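Local atomic coordinates of intron-associated endonuclease 1 (Enterobacteria phage T4, PDB entry 1MK0), a protein that cuts DNA as the GIY-YIG catalytic domain of a phage intron-encoded homing endonuclease, probably engaging its target through a DNA-binding surface. Residues 77-81 with 82-86. The protein carries 1 engineered substitution. Numbering follows the deposited sequence.
Sequences FWIKE and LNSKI
Leu82 sets its CG against the rim of the Trp78 indole, near the ring plane and 4.0 Å from CE3, while one face of that indole takes CE2 of Phe77, 3.7 Å above its centre. The Phe77 ring in turn has CB of Glu81 over one face, offset toward the rim, and Trp78 NE1 at its edge. These groups sit at the C-terminal end of helix 68-81 in the GIY-YIG domain, a worked example of how a Schellman motif closes a helix. Leu82 N still makes the helical bond to Trp78 O, but Asn83 turns to positive phi (47°), and the chain doubles back so that Ser84 N reaches Ile79 O at 2.9 Å. The second, inner bond of the motif, Asn83 N to Lys80 O, is weak, and a water donates to that oxygen and to Asn83 OD1. Val18 of strand 16-21 packs against Trp78, Ile79, Leu82 and Ser84, seating the helix end on the sheet; Glu62 accepts from the indole NE1. Lys85 crosses Ile79 at a slant, its CD pressed to CG2 at 3.4 Å, tighter than usual for two carbons; the chain then bends at chi3 (66°) and NZ forms a salt bridge with Asp93. With chi1 at 69°, the Ser84 hydroxyl lies between its own N and C and is turned back over Ile79, where OG, hydrogen-bonded to Asn90 OD1, stands 3.3 Å from Ile79 CG2.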
loop_
_atom_site.group_PDB
_atom_site.type_symbol
_atom_site.label_atom_id
_atom_site.label_comp_id
_atom_site.label_asym_id
_atom_site.label_seq_id
_atom_site.Cartn_x
_atom_site.Cartn_y
_atom_site.Cartn_z
ATOM N N PHE A 77 -1.132 -12.162 -3.253
ATOM C CA PHE A 77 0.060 -12.759 -3.836
ATOM C C PHE A 77 1.257 -11.868 -3.527
ATOM O O PHE A 77 2.285 -12.340 -3.047
ATOM C CB PHE A 77 -0.064 -12.883 -5.355
ATOM C CG PHE A 77 1.228 -13.251 -6.027
ATOM C CD1 PHE A 77 1.706 -14.555 -5.977
ATOM C CD2 PHE A 77 2.003 -12.276 -6.649
ATOM C CE1 PHE A 77 2.939 -14.883 -6.532
ATOM C CE2 PHE A 77 3.235 -12.591 -7.206
ATOM C CZ PHE A 77 3.706 -13.900 -7.146
ATOM N N TRP A 78 1.119 -10.576 -3.812
ATOM C CA TRP A 78 2.207 -9.636 -3.575
ATOM C C TRP A 78 2.532 -9.409 -2.107
ATOM O O TRP A 78 3.693 -9.197 -1.763
ATOM C CB TRP A 78 1.918 -8.309 -4.279
ATOM C CG TRP A 78 2.116 -8.429 -5.760
ATOM C CD1 TRP A 78 1.160 -8.354 -6.733
ATOM C CD2 TRP A 78 3.347 -8.718 -6.428
ATOM N NE1 TRP A 78 1.723 -8.582 -7.969
ATOM C CE2 TRP A 78 3.066 -8.809 -7.808
ATOM C CE3 TRP A 78 4.665 -8.911 -5.990
ATOM C CZ2 TRP A 78 4.054 -9.087 -8.757
ATOM C CZ3 TRP A 78 5.647 -9.188 -6.933
ATOM C CH2 TRP A 78 5.335 -9.274 -8.301
ATOM N N ILE A 79 1.522 -9.452 -1.244
ATOM C CA ILE A 79 1.759 -9.274 0.187
ATOM C C ILE A 79 2.662 -10.403 0.676
ATOM O O ILE A 79 3.591 -10.182 1.448
ATOM C CB ILE A 79 0.439 -9.304 0.988
ATOM C CG1 ILE A 79 -0.337 -8.007 0.757
ATOM C CG2 ILE A 79 0.725 -9.488 2.476
ATOM C CD1 ILE A 79 -1.722 -8.013 1.371
ATOM N N LYS A 80 2.390 -11.617 0.208
ATOM C CA LYS A 80 3.183 -12.770 0.602
ATOM C C LYS A 80 4.536 -12.763 -0.106
ATOM O O LYS A 80 5.572 -13.019 0.506
ATOM C CB LYS A 80 2.425 -14.057 0.271
ATOM C CG LYS A 80 3.099 -15.325 0.769
ATOM C CD LYS A 80 2.200 -16.532 0.566
ATOM C CE LYS A 80 2.823 -17.789 1.147
ATOM N NZ LYS A 80 1.904 -18.955 1.020
ATOM N N GLU A 81 4.522 -12.458 -1.399
ATOM C CA GLU A 81 5.744 -12.430 -2.193
ATOM C C GLU A 81 6.763 -11.450 -1.625
ATOM O O GLU A 81 7.960 -11.746 -1.565
ATOM C CB GLU A 81 5.413 -12.048 -3.638
ATOM C CG GLU A 81 6.591 -12.117 -4.596
ATOM C CD GLU A 81 7.039 -13.540 -4.887
ATOM O OE1 GLU A 81 8.045 -13.704 -5.609
ATOM O OE2 GLU A 81 6.390 -14.493 -4.402
ATOM N N LEU A 82 6.282 -10.284 -1.202
ATOM C CA LEU A 82 7.147 -9.250 -0.655
ATOM C C LEU A 82 7.221 -9.284 0.868
ATOM O O LEU A 82 7.839 -8.414 1.483
ATOM C CB LEU A 82 6.676 -7.872 -1.134
ATOM C CG LEU A 82 6.554 -7.727 -2.656
ATOM C CD1 LEU A 82 6.153 -6.299 -3.003
ATOM C CD2 LEU A 82 7.879 -8.078 -3.320
ATOM N N ASN A 83 6.590 -10.293 1.465
ATOM C CA ASN A 83 6.599 -10.468 2.920
ATOM C C ASN A 83 6.278 -9.142 3.607
ATOM O O ASN A 83 6.924 -8.762 4.586
ATOM C CB ASN A 83 7.986 -10.971 3.344
ATOM C CG ASN A 83 8.025 -11.449 4.777
ATOM O OD1 ASN A 83 7.147 -12.188 5.218
ATOM N ND2 ASN A 83 9.059 -11.043 5.508
ATOM N N SER A 84 5.255 -8.456 3.102
ATOM C CA SER A 84 4.879 -7.144 3.618
ATOM C C SER A 84 4.111 -7.086 4.937
ATOM O O SER A 84 3.739 -6.003 5.385
ATOM C CB SER A 84 4.116 -6.363 2.540
ATOM O OG SER A 84 2.839 -6.924 2.293
ATOM N N LYS A 85 3.865 -8.234 5.558
ATOM C CA LYS A 85 3.183 -8.241 6.849
ATOM C C LYS A 85 4.273 -8.346 7.914
ATOM O O LYS A 85 4.422 -7.468 8.764
ATOM C CB LYS A 85 2.212 -9.421 6.934
ATOM C CG LYS A 85 1.032 -9.283 5.980
ATOM C CD LYS A 85 0.357 -10.613 5.680
ATOM C CE LYS A 85 -0.312 -11.210 6.892
ATOM N NZ LYS A 85 -1.075 -12.432 6.519
ATOM N N ILE A 86 5.059 -9.412 7.844
ATOM C CA ILE A 86 6.143 -9.619 8.793
ATOM C C ILE A 86 7.229 -8.550 8.649
ATOM O O ILE A 86 7.723 -8.021 9.647
ATOM C CB ILE A 86 6.780 -11.011 8.591
ATOM C CG1 ILE A 86 5.764 -12.093 8.951
ATOM C CG2 ILE A 86 8.049 -11.145 9.426
ATOM C CD1 ILE A 86 6.232 -13.501 8.629
HETATM O O HOH W 1 5.567 -14.023 3.085
#